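Local coordinates for MSM0271 protein (Mycobacterium smegmatis, PDB 5SUH), which forms a double-ringed trimeric shell protein of a mycobacterial microcompartment and may help control transport across the shell, at residues 36-41 with 66-71; 42-47 with 188-193. All coordinates share one frame; numbering follows the deposited sequence.

Interaction 1. Residues 36-41 with 66-71; sequences YLLVED and HALIVE
Leu37 and Ile69 face each other as an antiparallel hydrogen-bonded pair, with Leu37 N reaching Ile69 O at 3.0 Å and Ile69 N returning to Leu37 O at 2.9 Å. Two residues on, Val39 and Ala67 repeat the exchange, each backbone N-H donating to the other residue's carbonyl. The non-hydrogen-bonded pair Leu38–Leu68 lies between them, and Tyr36–Val70 follows on beyond Leu37–Ile69.

This alternation sorts the side chains onto two faces. On the face of Leu37, Val39, Ala67 and Ile69, CB of Leu37 rests on Ile69 CG1 at 3.6 Å. Ile69 CG1 stands between its own backbone N and carbonyl carbon (chi1 58°), which directs CD1 on toward Val39 CG2, 4.1 Å away. On the other face, Leu68 CD1 is the shared point of contact: it lies over one face of the Tyr36 ring, displaced toward the rim and 4.0 Å from CE2, and it also meets Leu38 CD1. Val70 CG2 approaches the same ring near CD2, its side chain running alongside that of Tyr36.

Past the strand end the pairing passes to a side chain. Asp41 N donates to His66 ND1 at 3.0 Å, in a nearly straight bond (167°) that nevertheless comes in 28° out of the imidazole plane. The Glu40 side chain runs alongside that of His66, pointing the same way, with its CG nearest ND1.

Helix 113-127 packs on the Tyr36 and Leu68 face through Leu124 and Val116, whereas Val184, Asn187 and Ala183 of helix 182-192 meet Leu37, Val39 and Ile69. Strand 66-73 also pairs with strand 104-110. The contact is thus the join between an outer strand and its inner neighbour in the four-stranded antiparallel sheet, order 1-2-4-3, of the first circularly permuted BMC domain.

Interaction 2. Residues 42-47 with 188-193; sequences LQRQFA and EAERVA
Gln43, at the N-cap position of helix 44-49, lays its CB against the carboxylate of Glu190, and its backbone N is hydrogen-bonded to Asn187 OD1, one turn earlier in the opposing helix. Its side chain bends at chi2 (-59°), which carries the amide across the root of Arg191, where CD of Gln43 lies 4.0 Å from Arg191 CB. The two side chains cross at about a right angle. The amide's polar partner is nearer home: NE2 donates to Asp41 O. Arg191 in turn forms a long, weak ion pair with Asp41; its pairing with Glu188 in its own helix is modelled too short for the detail to be trusted.

Arg44 comes near Glu190 OE2 with its backbone N, at 3.5 Å, and less closely with CG. Its extended chain leads elsewhere, and NE remains 5.3 Å from Glu190 OE2.

At Gln45 and Phe46 the bonding becomes specific. Gln45 N donates to Glu190 OE2 at 2.9 Å, and Phe46 N to OE1 at 3.0 Å, the second bond being more bent (139°). Both oxygens use their syn lone pairs, so one carboxylate straddles two successive N-H groups of the first helical turn. Glu190 reaches them with a fully extended chain, its CG anti to the backbone N (chi1 -176°). This buried negative group is probably stabilised by the N-terminal end of the helix dipole. CB of Gln45 lies against the carboxylate, 3.2 Å from Glu190 OE2.

Beyond this grip, the Gln45 amide bonds Leu196 O and Val198 N, reaching the start of strand 197-202, while Phe46 packs along Ala183 and Ala186 of helix 182-192. Ala189 and Val192 of the same helix meet helix 216-232, and Tyr62 of the second subunit packs on Arg44 and Gln45.

Two ways of joining elements appear side by side: interaction 1 links strands within the first domain, whereas interaction 2 links the first domain to the second. The 36-41/66-71 pairing relies on repeated backbone bonds and hydrocarbon faces, largely buried on the 66-71 side. The 42-47/188-193 contact buries about half as much surface and depends on a single buried carboxylate, with arginines at an exposed margin. The chain runs directly from one into the other, and Arg191 touches the backbone oxygens of Glu40 and Asp41 where they meet. Helix 182-192 lies against one face of the strand pair and supplies a partner segment in the second.

Interaction 1. Residues 36-41 with 66-71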
loop_
_atom_site.group_PDB
_atom_site.type_symbol
_atom_site.label_atom_id
_atom_site.label_comp_id
_atom_site.label_asym_id
_atom_site.label_seq_id
_atom_site.Cartn_x
_atom_site.Cartn_y
_atom_site.Cartn_z
ATOM N N TYR A 36 21.875 -19.296 11.876
ATOM C CA TYR A 36 21.955 -19.012 13.324
ATOM C C TYR A 36 23.217 -18.199 13.615
ATOM O O TYR A 36 24.323 -18.747 13.585
ATOM C CB TYR A 36 21.970 -20.315 14.160
ATOM C CG TYR A 36 22.154 -20.115 15.665
ATOM C CD1 TYR A 36 23.430 -20.089 16.248
ATOM C CD2 TYR A 36 21.056 -19.958 16.503
ATOM C CE1 TYR A 36 23.595 -19.886 17.618
ATOM C CE2 TYR A 36 21.212 -19.766 17.877
ATOM C CZ TYR A 36 22.470 -19.730 18.425
ATOM O OH TYR A 36 22.583 -19.545 19.778
ATOM N N LEU A 37 23.064 -16.922 13.939
ATOM C CA LEU A 37 24.230 -16.052 14.064
ATOM C C LEU A 37 24.145 -14.929 15.081
ATOM O O LEU A 37 23.163 -14.178 15.122
ATOM C CB LEU A 37 24.549 -15.406 12.716
ATOM C CG LEU A 37 25.820 -15.884 12.007
ATOM C CD1 LEU A 37 26.247 -14.841 10.992
ATOM C CD2 LEU A 37 26.963 -16.214 12.985
ATOM N N LEU A 38 25.207 -14.808 15.879
ATOM C CA LEU A 38 25.467 -13.604 16.670
ATOM C C LEU A 38 26.142 -12.534 15.860
ATOM O O LEU A 38 27.249 -12.707 15.365
ATOM C CB LEU A 38 26.333 -13.887 17.888
ATOM C CG LEU A 38 25.607 -13.948 19.220
ATOM C CD1 LEU A 38 24.623 -15.066 19.236
ATOM C CD2 LEU A 38 26.659 -14.198 20.267
ATOM N N VAL A 39 25.445 -11.413 15.753
ATOM C CA VAL A 39 25.962 -10.207 15.148
ATOM C C VAL A 39 26.343 -9.236 16.248
ATOM O O VAL A 39 25.488 -8.605 16.853
ATOM C CB VAL A 39 24.934 -9.581 14.223
ATOM C CG1 VAL A 39 25.478 -8.324 13.626
ATOM C CG2 VAL A 39 24.496 -10.607 13.149
ATOM N N GLU A 40 27.643 -9.102 16.490
ATOM C CA GLU A 40 28.123 -8.370 17.651
ATOM C C GLU A 40 28.452 -6.912 17.274
ATOM O O GLU A 40 28.894 -6.633 16.151
ATOM C CB GLU A 40 29.330 -9.129 18.229
ATOM C CG GLU A 40 30.100 -8.475 19.378
ATOM C CD GLU A 40 31.329 -9.300 19.817
ATOM O OE1 GLU A 40 31.496 -10.440 19.332
ATOM O OE2 GLU A 40 32.133 -8.801 20.636
ATOM N N ASP A 41 28.146 -5.985 18.187
ATOM C CA ASP A 41 28.404 -4.545 18.013
ATOM C C ASP A 41 27.797 -3.917 16.722
ATOM O O ASP A 41 28.518 -3.719 15.744
ATOM C CB ASP A 41 29.924 -4.288 18.065
ATOM C CG ASP A 41 30.273 -2.792 18.084
ATOM O OD1 ASP A 41 29.505 -2.003 18.675
ATOM O OD2 ASP A 41 31.295 -2.393 17.475
ATOM N N HIS A 66 23.723 -5.560 20.557
ATOM C CA HIS A 66 24.060 -6.851 19.942
ATOM C C HIS A 66 22.806 -7.637 19.500
ATOM O O HIS A 66 21.758 -7.569 20.146
ATOM C CB HIS A 66 24.918 -7.703 20.891
ATOM C CG HIS A 66 26.048 -6.953 21.532
ATOM N ND1 HIS A 66 27.261 -6.750 20.908
ATOM C CD2 HIS A 66 26.164 -6.383 22.758
ATOM C CE1 HIS A 66 28.066 -6.069 21.707
ATOM N NE2 HIS A 66 27.422 -5.837 22.837
ATOM N N ALA A 67 22.920 -8.399 18.412
ATOM C CA ALA A 67 21.759 -9.106 17.856
ATOM C C ALA A 67 21.949 -10.605 17.616
ATOM O O ALA A 67 23.067 -11.086 17.364
ATOM C CB ALA A 67 21.342 -8.450 16.551
ATOM N N LEU A 68 20.840 -11.339 17.714
ATOM C CA LEU A 68 20.799 -12.732 17.284
ATOM C C LEU A 68 19.864 -12.849 16.089
ATOM O O LEU A 68 18.713 -12.398 16.171
ATOM C CB LEU A 68 20.319 -13.650 18.407
ATOM C CG LEU A 68 20.197 -15.105 17.945
ATOM C CD1 LEU A 68 21.591 -15.737 17.757
ATOM C CD2 LEU A 68 19.354 -15.912 18.898
ATOM N N ILE A 69 20.341 -13.432 14.986
ATOM C CA ILE A 69 19.500 -13.601 13.794
ATOM C C ILE A 69 19.292 -15.082 13.497
ATOM O O ILE A 69 20.250 -15.867 13.504
ATOM C CB ILE A 69 20.089 -12.937 12.539
ATOM C CG1 ILE A 69 21.497 -13.493 12.214
ATOM C CG2 ILE A 69 20.112 -11.431 12.709
ATOM C CD1 ILE A 69 22.074 -13.054 10.849
ATOM N N VAL A 70 18.036 -15.479 13.281
ATOM C CA VAL A 70 17.721 -16.883 13.017
ATOM C C VAL A 70 16.747 -17.034 11.838
ATOM O O VAL A 70 15.688 -16.370 11.792
ATOM C CB VAL A 70 17.115 -17.569 14.274
ATOM C CG1 VAL A 70 16.781 -19.026 13.989
ATOM C CG2 VAL A 70 18.040 -17.429 15.500
ATOM N N GLU A 71 17.105 -17.906 10.898
ATOM C CA GLU A 71 16.215 -18.312 9.797
ATOM C C GLU A 71 15.918 -19.827 9.907
ATOM O O GLU A 71 16.829 -20.613 10.139
ATOM C CB GLU A 71 16.846 -17.962 8.418
ATOM C CG GLU A 71 15.944 -18.245 7.222
ATOM C CD GLU A 71 16.539 -17.869 5.861
ATOM O OE1 GLU A 71 17.186 -16.799 5.725
ATOM O OE2 GLU A 71 16.308 -18.640 4.900
#

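Interaction 2. Residues 42-47 with 188-193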
loop_
_atom_site.group_PDB
_atom_site.type_symbol
_atom_site.label_atom_id
_atom_site.label_comp_id
_atom_site.label_asym_id
_atom_site.label_seq_id
_atom_site.Cartn_x
_atom_site.Cartn_y
_atom_site.Cartn_z
ATOM N N LEU A 42 26.503 -3.580 16.719
ATOM C CA LEU A 42 25.847 -3.017 15.510
ATOM C C LEU A 42 26.374 -1.635 15.076
ATOM O O LEU A 42 26.465 -0.714 15.885
ATOM C CB LEU A 42 24.322 -2.930 15.706
ATOM C CG LEU A 42 23.606 -4.288 15.784
ATOM C CD1 LEU A 42 22.162 -4.097 16.160
ATOM C CD2 LEU A 42 23.718 -5.054 14.471
ATOM N N GLN A 43 26.709 -1.493 13.792
ATOM C CA GLN A 43 27.146 -0.195 13.272
ATOM C C GLN A 43 25.927 0.726 13.006
ATOM O O GLN A 43 24.825 0.240 12.792
ATOM C CB GLN A 43 28.009 -0.385 12.008
ATOM C CG GLN A 43 29.176 -1.316 12.190
ATOM C CD GLN A 43 30.148 -0.860 13.283
ATOM O OE1 GLN A 43 30.856 0.131 13.134
ATOM N NE2 GLN A 43 30.179 -1.597 14.387
ATOM N N ARG A 44 26.113 2.046 13.011
ATOM C CA ARG A 44 24.931 2.923 13.087
ATOM C C ARG A 44 24.041 2.968 11.831
ATOM O O ARG A 44 22.821 3.069 11.961
ATOM C CB ARG A 44 25.356 4.336 13.483
ATOM C CG ARG A 44 26.001 5.137 12.401
ATOM C CD ARG A 44 26.285 6.535 12.907
ATOM N NE ARG A 44 26.815 7.390 11.850
ATOM C CZ ARG A 44 27.212 8.645 12.031
ATOM N NH1 ARG A 44 27.144 9.208 13.236
ATOM N NH2 ARG A 44 27.671 9.335 10.997
ATOM N N GLN A 45 24.612 2.851 10.632
ATOM C CA GLN A 45 23.778 2.823 9.425
ATOM C C GLN A 45 22.959 1.567 9.352
ATOM O O GLN A 45 21.803 1.569 8.912
ATOM C CB GLN A 45 24.605 2.894 8.164
ATOM C CG GLN A 45 24.947 4.235 7.717
ATOM C CD GLN A 45 25.453 4.215 6.303
ATOM O OE1 GLN A 45 24.666 4.190 5.347
ATOM N NE2 GLN A 45 26.774 4.233 6.153
ATOM N N PHE A 46 23.582 0.467 9.728
ATOM C CA PHE A 46 22.885 -0.783 9.559
ATOM C C PHE A 46 21.812 -0.920 10.620
ATOM O O PHE A 46 20.734 -1.432 10.328
ATOM C CB PHE A 46 23.856 -1.972 9.554
ATOM C CG PHE A 46 23.160 -3.281 9.553
ATOM C CD1 PHE A 46 22.349 -3.637 8.485
ATOM C CD2 PHE A 46 23.282 -4.148 10.642
ATOM C CE1 PHE A 46 21.671 -4.852 8.502
ATOM C CE2 PHE A 46 22.613 -5.360 10.670
ATOM C CZ PHE A 46 21.811 -5.725 9.604
ATOM N N ALA A 47 22.086 -0.396 11.816
ATOM C CA ALA A 47 21.142 -0.428 12.942
ATOM C C ALA A 47 19.864 0.349 12.632
ATOM O O ALA A 47 18.762 -0.036 13.030
ATOM C CB ALA A 47 21.795 0.119 14.198
ATOM N N GLU A 188 29.307 -6.048 8.672
ATOM C CA GLU A 188 30.754 -6.172 8.581
ATOM C C GLU A 188 31.344 -5.102 7.622
ATOM O O GLU A 188 32.390 -4.477 7.928
ATOM C CB GLU A 188 31.160 -7.580 8.128
ATOM C CG GLU A 188 31.065 -8.609 9.247
ATOM C CD GLU A 188 31.821 -8.173 10.509
ATOM O OE1 GLU A 188 33.025 -7.829 10.422
ATOM O OE2 GLU A 188 31.200 -8.164 11.596
ATOM N N ALA A 189 30.667 -4.867 6.497
ATOM C CA ALA A 189 31.113 -3.841 5.546
ATOM C C ALA A 189 31.179 -2.453 6.198
ATOM O O ALA A 189 32.152 -1.724 6.024
ATOM C CB ALA A 189 30.204 -3.800 4.306
ATOM N N GLU A 190 30.170 -2.089 6.979
ATOM C CA GLU A 190 30.188 -0.749 7.543
ATOM C C GLU A 190 31.315 -0.598 8.592
ATOM O O GLU A 190 31.879 0.490 8.766
ATOM C CB GLU A 190 28.832 -0.397 8.152
ATOM C CG GLU A 190 28.796 1.022 8.664
ATOM C CD GLU A 190 27.496 1.398 9.353
ATOM O OE1 GLU A 190 26.579 0.541 9.424
ATOM O OE2 GLU A 190 27.396 2.573 9.785
ATOM N N ARG A 191 31.649 -1.685 9.277
ATOM C CA ARG A 191 32.684 -1.624 10.312
ATOM C C ARG A 191 34.049 -1.283 9.699
ATOM O O ARG A 191 34.878 -0.578 10.290
ATOM C CB ARG A 191 32.773 -2.942 11.112
ATOM C CG ARG A 191 33.943 -2.967 12.088
ATOM C CD ARG A 191 34.124 -4.208 12.996
ATOM N NE ARG A 191 33.193 -5.300 12.787
ATOM C CZ ARG A 191 32.127 -5.526 13.562
ATOM N NH1 ARG A 191 31.842 -4.699 14.566
ATOM N NH2 ARG A 191 31.322 -6.562 13.316
ATOM N N VAL A 192 34.266 -1.830 8.517
ATOM C CA VAL A 192 35.566 -1.832 7.880
ATOM C C VAL A 192 35.726 -0.666 6.899
ATOM O O VAL A 192 36.836 -0.323 6.477
ATOM C CB VAL A 192 35.763 -3.253 7.221
ATOM C CG1 VAL A 192 35.805 -3.217 5.699
ATOM C CG2 VAL A 192 36.947 -3.992 7.839
ATOM N N ALA A 193 34.604 -0.028 6.592
ATOM C CA ALA A 193 34.561 1.088 5.664
ATOM C C ALA A 193 33.439 2.098 6.009
ATOM O O ALA A 193 32.458 2.237 5.262
ATOM C CB ALA A 193 34.385 0.539 4.230
#